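Local structure of methionine gamma-lyase (Trichomonas vaginalis, 1E5E) at residues A[312-317]-A[370-375]; A[331-336]-A[386-391]; A[33-38]-A[52-57]; A[62-67]-A[248-253]. The protein belongs to the Cys/Met metabolism family of PLP-dependent enzymes and assembles from four protein chains. All blocks are in the same frame, centred on the assembly; numbering follows the deposited sequence.

From the N terminus, contact 3 comes first: residues 33-38 meet 52-57 and close a short loop that holds helix 40-47. Contact 4 opens a few residues later, at the start of helix 62-75, and closes far along the chain at helix 247-257, so its loop contains the whole seven-stranded sheet. These two contacts touch, through Phe35 against Pro62 and Tyr54 beside Ser65. Contacts 1 and 2 lie in the C-terminal part, and their segments interleave: 312-317, 331-336, 370-375, 386-391. Contact 1 pairs two strands of the five-stranded sheet; contact 2 ties helix 381-396 to the approach to its edge strand 334-335. They touch where Leu374 meets Phe388. The centres of contacts 1 and 3 are about 49 Å apart.

Contact 1. Residues A[312-317]-A[370-375]; sequences ITFILK and GMIRLS. With PPJ (N-(hydroxy{3-hydroxy-2-methyl-5-[(phosphonooxy)methyl]pyridin-4-yl}methyl)norvaline), chain C.
Phe314 and Ile372 form a hydrogen-bonded pair between 312-316 and 371-375, neighbouring antiparallel strands of the C-terminal five-stranded mixed sheet. Ile372 CB sits over one face of the Phe314 ring, 4.0 Å from its centroid, as a CH-pi contact, and Ile372 CG2 comes within 3.6 Å of Phe314 CE1. The ring can reach across because Phe314 CG stands between the backbone N and the carbonyl carbon (chi1 61°). Ile372 N donates to Phe314 O at 2.7 Å and Phe314 N to Ile372 O at 2.9 Å; Ile312 and Leu374 repeat this two-way pairing. Thr313, Ile315, Met371 and Arg373 occupy the other face, where Thr313 CG2 presses on Met371 CG at a tight 3.4 Å, while Thr313 OG1 bonds to Pro159 O. Further out, helices 260-279 and 319-328 cover the Phe314 face. Arg373 starts extended and bends at chi3 (70°), delivering its guanidinium edge-on to PPJ of chain C. Arg373 NH1 gives PPJ O a bond of 2.7 Å and Arg373 NH2 gives PPJ OXT one of 2.9 Å. This paired grip, with Asn158 OD1 a second partner of NH1, probably fixes the position and rotation of the PPJ carboxylate.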
# COMPACT_ATOMS: atom_id res chain seq x y z
N ILE A 312 7.86 23.94 20.22
CA ILE A 312 8.48 24.63 21.33
C ILE A 312 9.93 24.84 20.93
O ILE A 312 10.53 23.81 20.63
CB ILE A 312 8.43 23.84 22.65
CG1 ILE A 312 7.00 23.55 23.17
CG2 ILE A 312 9.16 24.65 23.74
CD1 ILE A 312 7.03 22.60 24.40
N THR A 313 10.48 26.04 20.97
CA THR A 313 11.92 26.14 20.65
C THR A 313 12.67 26.68 21.87
O THR A 313 12.09 27.54 22.55
CB THR A 313 12.10 27.03 19.42
OG1 THR A 313 11.58 26.33 18.27
CG2 THR A 313 13.57 27.36 19.19
N PHE A 314 13.83 26.15 22.23
CA PHE A 314 14.45 26.60 23.46
C PHE A 314 15.97 26.60 23.26
O PHE A 314 16.57 26.03 22.35
CB PHE A 314 14.06 25.84 24.73
CG PHE A 314 14.40 24.37 24.69
CD1 PHE A 314 13.63 23.47 23.95
CD2 PHE A 314 15.43 23.86 25.43
CE1 PHE A 314 13.93 22.12 23.91
CE2 PHE A 314 15.76 22.50 25.42
CZ PHE A 314 15.00 21.64 24.65
N ILE A 315 16.55 27.45 24.12
CA ILE A 315 18.01 27.64 24.10
C ILE A 315 18.56 27.32 25.48
O ILE A 315 18.02 27.70 26.54
CB ILE A 315 18.36 29.05 23.63
CG1 ILE A 315 17.74 29.46 22.30
CG2 ILE A 315 19.88 29.24 23.54
CD1 ILE A 315 17.68 30.98 22.09
N LEU A 316 19.60 26.47 25.47
CA LEU A 316 20.25 26.10 26.71
C LEU A 316 21.36 27.12 27.02
O LEU A 316 22.08 27.58 26.14
CB LEU A 316 20.88 24.72 26.71
CG LEU A 316 19.96 23.52 26.47
CD1 LEU A 316 20.79 22.24 26.28
CD2 LEU A 316 18.92 23.35 27.55
N LYS A 317 21.54 27.40 28.32
CA LYS A 317 22.58 28.35 28.74
C LYS A 317 23.97 27.80 28.44
O LYS A 317 24.83 28.57 28.06
CB LYS A 317 22.52 28.68 30.23
CG LYS A 317 21.31 29.44 30.71
CD LYS A 317 21.23 29.39 32.24
CE LYS A 317 20.03 30.22 32.71
NZ LYS A 317 19.78 29.97 34.15
N GLY A 370 22.78 27.50 20.13
CA GLY A 370 22.32 26.87 21.38
C GLY A 370 20.82 26.49 21.26
O GLY A 370 20.18 25.94 22.17
N MET A 371 20.24 26.79 20.11
CA MET A 371 18.82 26.59 19.88
C MET A 371 18.46 25.14 19.56
O MET A 371 19.15 24.46 18.82
CB MET A 371 18.42 27.53 18.77
CG MET A 371 16.92 27.56 18.47
SD MET A 371 16.60 29.03 17.48
CE MET A 371 16.48 30.35 18.66
N ILE A 372 17.42 24.66 20.23
CA ILE A 372 16.85 23.34 20.04
C ILE A 372 15.39 23.46 19.60
O ILE A 372 14.67 24.28 20.21
CB ILE A 372 16.91 22.55 21.37
CG1 ILE A 372 18.38 22.31 21.71
CG2 ILE A 372 16.18 21.21 21.27
CD1 ILE A 372 18.69 21.91 23.13
N ARG A 373 14.93 22.69 18.62
CA ARG A 373 13.52 22.75 18.22
C ARG A 373 12.81 21.44 18.58
O ARG A 373 13.26 20.35 18.25
CB ARG A 373 13.38 23.08 16.73
CG ARG A 373 11.95 23.33 16.25
CD ARG A 373 11.85 23.23 14.71
NE ARG A 373 12.02 21.82 14.30
CZ ARG A 373 12.12 21.44 13.01
NH1 ARG A 373 12.07 22.32 12.03
NH2 ARG A 373 12.27 20.15 12.73
N LEU A 374 11.62 21.51 19.15
CA LEU A 374 10.91 20.35 19.65
C LEU A 374 9.51 20.35 19.04
O LEU A 374 8.92 21.43 19.08
CB LEU A 374 10.79 20.37 21.17
CG LEU A 374 9.91 19.37 21.90
CD1 LEU A 374 10.44 17.93 21.81
CD2 LEU A 374 9.78 19.81 23.37
N SER A 375 9.01 19.18 18.67
CA SER A 375 7.68 19.04 18.15
C SER A 375 7.03 18.00 19.07
O SER A 375 7.62 16.94 19.16
CB SER A 375 7.62 18.47 16.71
OG SER A 375 6.26 18.57 16.26
N1 PPJ C . 7.47 24.29 5.04
C2 PPJ C . 7.76 24.15 6.35
C6 PPJ C . 8.05 23.49 4.11
C2A PPJ C . 7.59 25.13 7.34
C3 PPJ C . 8.55 23.02 6.69
O3 PPJ C . 8.93 22.98 7.94
C4 PPJ C . 8.97 22.08 5.75
C4A PPJ C . 9.77 20.98 6.21
C5 PPJ C . 8.79 22.33 4.39
N PPJ C . 10.53 21.02 7.32
C5A PPJ C . 9.02 21.37 3.35
OP4 PPJ C . 8.10 20.46 3.39
P PPJ C . 8.59 19.05 2.84
OP1 PPJ C . 7.29 18.13 2.88
OP2 PPJ C . 9.73 18.51 3.76
OP3 PPJ C . 9.13 19.16 1.35
CA PPJ C . 11.22 19.96 7.82
CB PPJ C . 12.03 19.08 6.96
C PPJ C . 11.89 20.26 9.04
CG PPJ C . 13.27 19.54 6.29
CD PPJ C . 14.42 19.06 7.04
O PPJ C . 11.84 21.47 9.48
OXT PPJ C . 12.14 19.33 9.93

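Contact 2. Residues A[331-336]-A[386-391]; sequences KLITLA and ADFKQG
Ile333 lays its CD1 methyl over one face of the Phe388 ring, the two side chains meeting at about a right angle. Ile333 CD1 lies 3.2 Å from Phe388 CE2, a short contact. The preceding residue, Asp387, carries the polar half of the contact, since its carboxylate collects three consecutive backbone N-H groups. Lys331 N meets Asp387 OD1 on its syn lone pair at 2.8 Å. Leu332 N reaches Asp387 OD2 at 2.7 Å from well above the carboxylate plane, 57° out of it, whereas Ile333 N arrives from the same face nearly along the C-O axis at 2.9 Å. Asp387 CG stands anti to its backbone N (chi1 -166°), which swings the carboxylate out to the loop. Within the helix, Gln390 NE2 adds a fourth bond, to Asp387 OD1 at 3.0 Å, and also donates to Asn329 O. Each carboxylate oxygen thus has two donors, which should fix the rotation of the group and probably favours its charged form. In the fold, this ties helix 381-396 to the link between helix 319-328 and strand 334-335, with Phe388 also packed on Val274 and Leu278 of helix 260-279 and on Ile346 of strand 345-347.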
# COMPACT_ATOMS: atom_id res chain seq x y z
N LYS A 331 15.71 9.74 26.07
CA LYS A 331 15.29 8.38 25.84
C LYS A 331 13.89 8.23 25.24
O LYS A 331 13.57 7.16 24.73
CB LYS A 331 15.41 7.55 27.13
CG LYS A 331 16.86 7.49 27.65
CD LYS A 331 16.83 7.10 29.13
CE LYS A 331 18.15 7.43 29.83
NZ LYS A 331 19.07 6.26 29.96
N LEU A 332 13.00 9.19 25.34
CA LEU A 332 11.63 9.01 24.86
C LEU A 332 11.43 9.87 23.62
O LEU A 332 10.90 9.42 22.60
CB LEU A 332 10.68 9.32 26.00
CG LEU A 332 9.18 9.34 25.64
CD1 LEU A 332 8.77 8.00 25.05
CD2 LEU A 332 8.41 9.75 26.88
N ILE A 333 11.90 11.11 23.71
CA ILE A 333 11.83 12.06 22.60
C ILE A 333 12.81 11.58 21.52
O ILE A 333 13.87 11.05 21.89
CB ILE A 333 12.10 13.49 23.07
CG1 ILE A 333 10.96 13.80 24.07
CG2 ILE A 333 12.02 14.46 21.89
CD1 ILE A 333 11.31 14.82 25.10
N THR A 334 12.42 11.63 20.27
CA THR A 334 13.19 11.08 19.17
C THR A 334 14.00 12.12 18.43
O THR A 334 13.48 13.20 18.13
CB THR A 334 12.22 10.38 18.17
OG1 THR A 334 11.58 9.29 18.87
CG2 THR A 334 12.97 9.79 16.99
N LEU A 335 15.28 11.84 18.24
CA LEU A 335 16.21 12.74 17.57
C LEU A 335 16.16 12.50 16.06
O LEU A 335 16.71 11.53 15.56
CB LEU A 335 17.62 12.40 18.07
CG LEU A 335 18.77 13.19 17.48
CD1 LEU A 335 18.61 14.68 17.74
CD2 LEU A 335 20.10 12.70 18.09
N ALA A 336 15.55 13.39 15.33
CA ALA A 336 15.40 13.29 13.90
C ALA A 336 14.81 14.60 13.42
O ALA A 336 14.20 15.27 14.27
CB ALA A 336 14.35 12.16 13.65
N ALA A 386 9.55 13.98 32.40
CA ALA A 386 10.60 13.17 33.02
C ALA A 386 11.76 12.89 32.08
O ALA A 386 12.90 12.75 32.57
CB ALA A 386 10.07 11.85 33.61
N ASP A 387 11.54 12.79 30.75
CA ASP A 387 12.69 12.55 29.87
C ASP A 387 13.55 13.81 29.84
O ASP A 387 14.80 13.75 29.77
CB ASP A 387 12.19 12.18 28.47
CG ASP A 387 13.23 11.60 27.56
OD1 ASP A 387 14.23 11.02 28.06
OD2 ASP A 387 13.09 11.73 26.31
N PHE A 388 12.88 14.99 29.81
CA PHE A 388 13.73 16.20 29.85
C PHE A 388 14.41 16.36 31.21
O PHE A 388 15.58 16.75 31.26
CB PHE A 388 12.94 17.44 29.52
CG PHE A 388 12.69 17.67 28.06
CD1 PHE A 388 13.74 17.99 27.23
CD2 PHE A 388 11.42 17.59 27.54
CE1 PHE A 388 13.53 18.25 25.88
CE2 PHE A 388 11.23 17.85 26.20
CZ PHE A 388 12.26 18.17 25.36
N LYS A 389 13.72 16.05 32.30
CA LYS A 389 14.35 16.15 33.62
C LYS A 389 15.64 15.33 33.71
O LYS A 389 16.64 15.89 34.18
CB LYS A 389 13.43 15.72 34.73
CG LYS A 389 14.11 15.58 36.10
CD LYS A 389 13.05 15.77 37.17
CE LYS A 389 13.50 15.20 38.51
NZ LYS A 389 14.77 15.83 38.94
N GLN A 390 15.64 14.07 33.32
CA GLN A 390 16.84 13.28 33.45
C GLN A 390 17.91 13.85 32.52
O GLN A 390 19.07 13.95 32.91
CB GLN A 390 16.68 11.78 33.22
CG GLN A 390 16.14 11.30 31.88
CD GLN A 390 17.18 11.08 30.82
OE1 GLN A 390 18.35 10.90 31.20
NE2 GLN A 390 16.83 11.12 29.53
N GLY A 391 17.53 14.19 31.30
CA GLY A 391 18.48 14.70 30.32
C GLY A 391 19.10 16.01 30.84
O GLY A 391 20.31 16.20 30.71

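Contact 3. Residues A[33-38]-A[52-57]. With PPJ (N-(hydroxy{3-hydroxy-2-methyl-5-[(phosphonooxy)methyl]pyridin-4-yl}methyl)norvaline), chain G.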
# COMPACT_ATOMS: atom_id res chain seq x y z
N SER A 33 -2.52 5.15 -13.21
CA SER A 33 -1.91 6.31 -13.86
C SER A 33 -2.84 6.96 -14.87
O SER A 33 -2.68 8.16 -15.15
CB SER A 33 -0.62 5.86 -14.57
OG SER A 33 -0.90 5.02 -15.67
N THR A 34 -3.77 6.19 -15.44
CA THR A 34 -4.56 6.75 -16.54
C THR A 34 -6.00 6.26 -16.46
O THR A 34 -6.43 5.52 -15.58
CB THR A 34 -3.90 6.36 -17.89
OG1 THR A 34 -4.45 7.11 -18.97
CG2 THR A 34 -4.13 4.87 -18.21
N PHE A 35 -6.87 6.99 -17.16
CA PHE A 35 -8.32 6.85 -17.12
C PHE A 35 -8.86 6.60 -18.51
O PHE A 35 -8.46 7.22 -19.51
CB PHE A 35 -8.91 8.16 -16.51
CG PHE A 35 -8.47 8.26 -15.07
CD1 PHE A 35 -7.24 8.81 -14.73
CD2 PHE A 35 -9.31 7.79 -14.08
CE1 PHE A 35 -6.87 8.86 -13.40
CE2 PHE A 35 -8.92 7.87 -12.74
CZ PHE A 35 -7.68 8.40 -12.38
N VAL A 36 -9.79 5.70 -18.65
CA VAL A 36 -10.34 5.31 -19.94
C VAL A 36 -11.46 6.20 -20.41
O VAL A 36 -12.43 6.34 -19.67
CB VAL A 36 -10.85 3.85 -19.80
CG1 VAL A 36 -11.54 3.36 -21.07
CG2 VAL A 36 -9.72 2.93 -19.37
N PHE A 37 -11.40 6.70 -21.62
CA PHE A 37 -12.48 7.53 -22.14
C PHE A 37 -13.55 6.64 -22.74
O PHE A 37 -13.23 5.66 -23.40
CB PHE A 37 -11.96 8.46 -23.23
CG PHE A 37 -10.88 9.40 -22.76
CD1 PHE A 37 -11.03 10.17 -21.62
CD2 PHE A 37 -9.69 9.44 -23.46
CE1 PHE A 37 -10.02 11.02 -21.20
CE2 PHE A 37 -8.68 10.33 -23.05
CZ PHE A 37 -8.86 11.11 -21.92
N ASP A 38 -14.81 6.99 -22.53
CA ASP A 38 -15.94 6.32 -23.21
C ASP A 38 -15.85 6.47 -24.72
O ASP A 38 -16.26 5.55 -25.44
CB ASP A 38 -17.25 6.98 -22.75
CG ASP A 38 -17.45 6.65 -21.27
OD1 ASP A 38 -17.01 5.57 -20.81
OD2 ASP A 38 -18.04 7.48 -20.56
N SER A 52 -15.94 17.61 -17.53
CA SER A 52 -15.38 17.12 -16.30
C SER A 52 -15.01 15.64 -16.49
O SER A 52 -15.23 15.03 -17.54
CB SER A 52 -16.37 17.34 -15.14
OG SER A 52 -17.49 16.50 -15.40
N GLY A 53 -14.39 15.06 -15.48
CA GLY A 53 -13.91 13.69 -15.53
C GLY A 53 -12.37 13.69 -15.55
O GLY A 53 -11.76 14.69 -15.87
N TYR A 54 -11.76 12.52 -15.40
CA TYR A 54 -10.33 12.34 -15.27
C TYR A 54 -9.67 11.85 -16.55
O TYR A 54 -10.28 11.39 -17.54
CB TYR A 54 -10.00 11.40 -14.09
CG TYR A 54 -10.42 12.05 -12.78
CD1 TYR A 54 -9.52 12.87 -12.11
CD2 TYR A 54 -11.69 11.91 -12.24
CE1 TYR A 54 -9.85 13.53 -10.95
CE2 TYR A 54 -12.04 12.54 -11.05
CZ TYR A 54 -11.11 13.34 -10.41
OH TYR A 54 -11.46 14.03 -9.27
N ILE A 55 -8.36 12.06 -16.57
CA ILE A 55 -7.52 11.77 -17.74
C ILE A 55 -6.27 11.00 -17.41
O ILE A 55 -5.92 10.02 -18.06
CB ILE A 55 -6.97 13.12 -18.34
CG1 ILE A 55 -8.11 14.04 -18.73
CG2 ILE A 55 -6.08 12.80 -19.54
CD1 ILE A 55 -7.75 15.41 -19.31
N TYR A 56 -5.50 11.56 -16.48
CA TYR A 56 -4.15 11.06 -16.19
C TYR A 56 -3.74 11.59 -14.82
O TYR A 56 -3.99 12.78 -14.55
CB TYR A 56 -3.19 11.59 -17.26
CG TYR A 56 -1.77 11.06 -17.21
CD1 TYR A 56 -1.50 9.73 -17.54
CD2 TYR A 56 -0.71 11.89 -16.86
CE1 TYR A 56 -0.20 9.24 -17.55
CE2 TYR A 56 0.58 11.40 -16.83
CZ TYR A 56 0.83 10.08 -17.20
OH TYR A 56 2.14 9.65 -17.26
N THR A 57 -3.15 10.76 -13.98
CA THR A 57 -2.82 11.17 -12.60
C THR A 57 -1.90 12.34 -12.39
O THR A 57 -2.09 13.06 -11.38
CB THR A 57 -2.38 9.90 -11.82
OG1 THR A 57 -3.60 9.12 -11.76
CG2 THR A 57 -1.84 10.18 -10.43
N1 PPJ G . 8.48 11.66 -21.54
C2 PPJ G . 7.74 10.97 -22.42
C6 PPJ G . 7.87 12.15 -20.41
C2A PPJ G . 8.29 10.52 -23.66
C3 PPJ G . 6.36 10.81 -22.17
O3 PPJ G . 5.78 10.13 -23.13
C4 PPJ G . 5.76 11.10 -20.92
C4A PPJ G . 4.48 10.44 -20.61
C5 PPJ G . 6.52 11.89 -20.06
N PPJ G . 3.55 10.88 -21.56
C5A PPJ G . 6.09 12.51 -18.82
OP4 PPJ G . 6.18 11.54 -17.97
P PPJ G . 5.02 11.65 -16.84
OP1 PPJ G . 5.37 10.46 -15.85
OP2 PPJ G . 3.61 11.60 -17.48
OP3 PPJ G . 5.20 13.04 -16.07
CA PPJ G . 2.25 10.44 -21.59
CB PPJ G . 1.31 11.15 -20.72
C PPJ G . 1.72 9.99 -22.83
CG PPJ G . 0.98 12.57 -20.96
CD PPJ G . -0.35 12.64 -21.58
O PPJ G . 2.21 10.41 -23.96
OXT PPJ G . 0.50 9.49 -22.95
O HOH W 1 -6.61 8.92 -20.65
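Tyr54 and Phe35 open a short antiparallel pairing of two extended loops, which run 161° apart and share a single beta bridge, Thr34 with Tyr56. Tyr54 CB lies over the centre of the Phe35 ring, 3.6 Å from its centroid, in a CH-pi contact. Its own ring continues past obliquely, and its hydroxyl pairs with Ser65 OG of helix 62-75. Next along, Ile55 works through both backbone and side chain. Phe35 N donates to Ile55 O at 3.3 Å, coming from 60° out of the carbonyl plane, so this bond is a long one off the lone pairs. A water also bridges the two loops, donating to Phe35 O at 2.8 Å and to Ile55 O at 2.9 Å. Ile55 CG2 meanwhile touches the edge of the Phe37 ring at CZ, 4.0 Å away. Tyr56, stretched away from its own N by a chi1 of -174°, runs out along the first loop to PPJ of chain G, its ring passing Ser33 O and meeting Thr34 CB at its edge. There PPJ CB covers one face of the Tyr56 ring. Tyr56 OH donates to PPJ OP2 at a very short 2.5 Å, a length best treated as doubtful. Since Arg373 and Ser338 of the second subunit bind the same PPJ, Tyr56 helps complete a pocket shared between chains. Thr34 OG1 likewise crosses the interface, to Val337 O of the second subunit. At the end of the segment, Thr57 OG1 bonds to Thr32 O, and Thr57 N donates almost straight to Ser33 O at 2.9 Å.

Contact 4. Residues A[62-67]-A[248-253]; sequences PTVSNL and HDAWLI
Ala250 is wedged against Thr63, Val64 and Leu67 where two helices, 62-67 and 248-253, pack nearly side by side, their axes 8.5 Å apart at closest and inclined by 29°. This is the more closely packed part, because Ala250 CB is met by three side chains. It lies 3.9 Å from Val64 CG2 and 4.1 Å from Thr63 CG2, and a branch of Leu67 closes over it, CD2 also at 4.1 Å from Ala250 CB. A chi1 of 175° turns Leu67 CG to the side opposite its own N, a setting that carries both methyls to the partner helix, where Leu67 CD1 meets Ile253 CG2 at 3.8 Å. All these contacts are apolar. Thr63 shows only its methyl here, as its OG1 accepts from Tyr30 N. The overlap shrinks toward Trp251, engaged only at its base: Thr63 CG2 lies 3.7 Å from Trp251 N and also touches CB, while the indole runs on beyond the helix pair. No solvent side follows at this end, because other subunits take over: Trp251 packs on Asp216 of the third subunit and Gln31 of the fourth. His248 stacks on its counterpart in the second subunit. Within its own helix, His248 ND1, close to its ring plane, donates to the anti lone pair of Asp249 OD1 at 3.1 Å.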
# COMPACT_ATOMS: atom_id res chain seq x y z
N PRO A 62 -9.02 10.97 -8.58
CA PRO A 62 -10.13 11.05 -7.63
C PRO A 62 -9.73 10.90 -6.18
O PRO A 62 -10.31 11.57 -5.32
CB PRO A 62 -11.12 9.97 -8.08
CG PRO A 62 -10.60 9.40 -9.32
CD PRO A 62 -9.18 9.87 -9.54
N THR A 63 -8.75 10.06 -5.84
CA THR A 63 -8.33 10.00 -4.42
C THR A 63 -7.68 11.33 -4.04
O THR A 63 -7.79 11.81 -2.92
CB THR A 63 -7.34 8.84 -4.24
OG1 THR A 63 -8.02 7.60 -4.50
CG2 THR A 63 -6.65 8.81 -2.88
N VAL A 64 -6.90 11.91 -4.97
CA VAL A 64 -6.19 13.16 -4.66
C VAL A 64 -7.22 14.30 -4.52
O VAL A 64 -7.08 15.02 -3.55
CB VAL A 64 -5.06 13.48 -5.67
CG1 VAL A 64 -4.38 14.82 -5.41
CG2 VAL A 64 -3.99 12.37 -5.65
N SER A 65 -8.26 14.35 -5.36
CA SER A 65 -9.29 15.32 -5.25
C SER A 65 -10.01 15.17 -3.90
O SER A 65 -10.38 16.20 -3.36
CB SER A 65 -10.42 15.22 -6.31
OG SER A 65 -9.77 15.36 -7.55
N ASN A 66 -10.24 13.95 -3.45
CA ASN A 66 -10.89 13.80 -2.15
C ASN A 66 -10.11 14.55 -1.08
O ASN A 66 -10.64 15.37 -0.33
CB ASN A 66 -11.08 12.31 -1.81
CG ASN A 66 -11.77 12.14 -0.47
OD1 ASN A 66 -12.49 13.00 0.05
ND2 ASN A 66 -11.54 10.98 0.13
N LEU A 67 -8.83 14.27 -0.90
CA LEU A 67 -8.01 15.00 0.07
C LEU A 67 -8.05 16.52 -0.18
O LEU A 67 -8.16 17.31 0.74
CB LEU A 67 -6.53 14.61 -0.16
CG LEU A 67 -5.51 15.37 0.70
CD1 LEU A 67 -5.91 15.13 2.17
CD2 LEU A 67 -4.09 14.89 0.37
N HIS A 248 -1.76 6.62 -3.35
CA HIS A 248 -1.65 5.83 -2.13
C HIS A 248 -1.27 6.75 -0.97
O HIS A 248 -1.84 6.64 0.09
CB HIS A 248 -0.61 4.73 -2.37
CG HIS A 248 -0.08 4.14 -1.09
ND1 HIS A 248 1.00 4.75 -0.45
CD2 HIS A 248 -0.46 3.11 -0.33
CE1 HIS A 248 1.27 4.08 0.64
NE2 HIS A 248 0.40 3.07 0.74
N ASP A 249 -0.40 7.71 -1.15
CA ASP A 249 0.02 8.64 -0.12
C ASP A 249 -1.10 9.64 0.17
O ASP A 249 -1.38 9.91 1.34
CB ASP A 249 1.29 9.39 -0.50
CG ASP A 249 2.57 8.61 -0.40
OD1 ASP A 249 2.57 7.38 -0.42
OD2 ASP A 249 3.65 9.24 -0.52
N ALA A 250 -1.79 10.10 -0.88
CA ALA A 250 -2.92 10.99 -0.61
C ALA A 250 -3.94 10.28 0.27
O ALA A 250 -4.52 10.89 1.18
CB ALA A 250 -3.64 11.43 -1.87
N TRP A 251 -4.23 9.01 -0.06
CA TRP A 251 -5.18 8.25 0.76
C TRP A 251 -4.71 8.14 2.20
O TRP A 251 -5.55 8.24 3.11
CB TRP A 251 -5.32 6.84 0.15
CG TRP A 251 -6.31 5.92 0.80
CD1 TRP A 251 -7.61 5.77 0.42
CD2 TRP A 251 -6.08 4.95 1.84
NE1 TRP A 251 -8.19 4.76 1.18
CE2 TRP A 251 -7.27 4.23 2.02
CE3 TRP A 251 -4.96 4.59 2.58
CZ2 TRP A 251 -7.41 3.24 2.99
CZ3 TRP A 251 -5.05 3.58 3.53
CH2 TRP A 251 -6.28 2.92 3.72
N LEU A 252 -3.41 7.93 2.45
CA LEU A 252 -2.85 7.87 3.79
C LEU A 252 -2.98 9.21 4.53
O LEU A 252 -3.23 9.26 5.76
CB LEU A 252 -1.38 7.42 3.77
CG LEU A 252 -1.02 5.96 3.52
CD1 LEU A 252 0.52 5.79 3.49
CD2 LEU A 252 -1.55 5.03 4.64
N ILE A 253 -2.88 10.31 3.84
CA ILE A 253 -2.99 11.67 4.38
C ILE A 253 -4.45 11.87 4.80
O ILE A 253 -4.69 12.28 5.93
CB ILE A 253 -2.56 12.79 3.43
CG1 ILE A 253 -1.04 12.65 3.10
CG2 ILE A 253 -2.82 14.18 4.08
CD1 ILE A 253 -0.64 13.54 1.92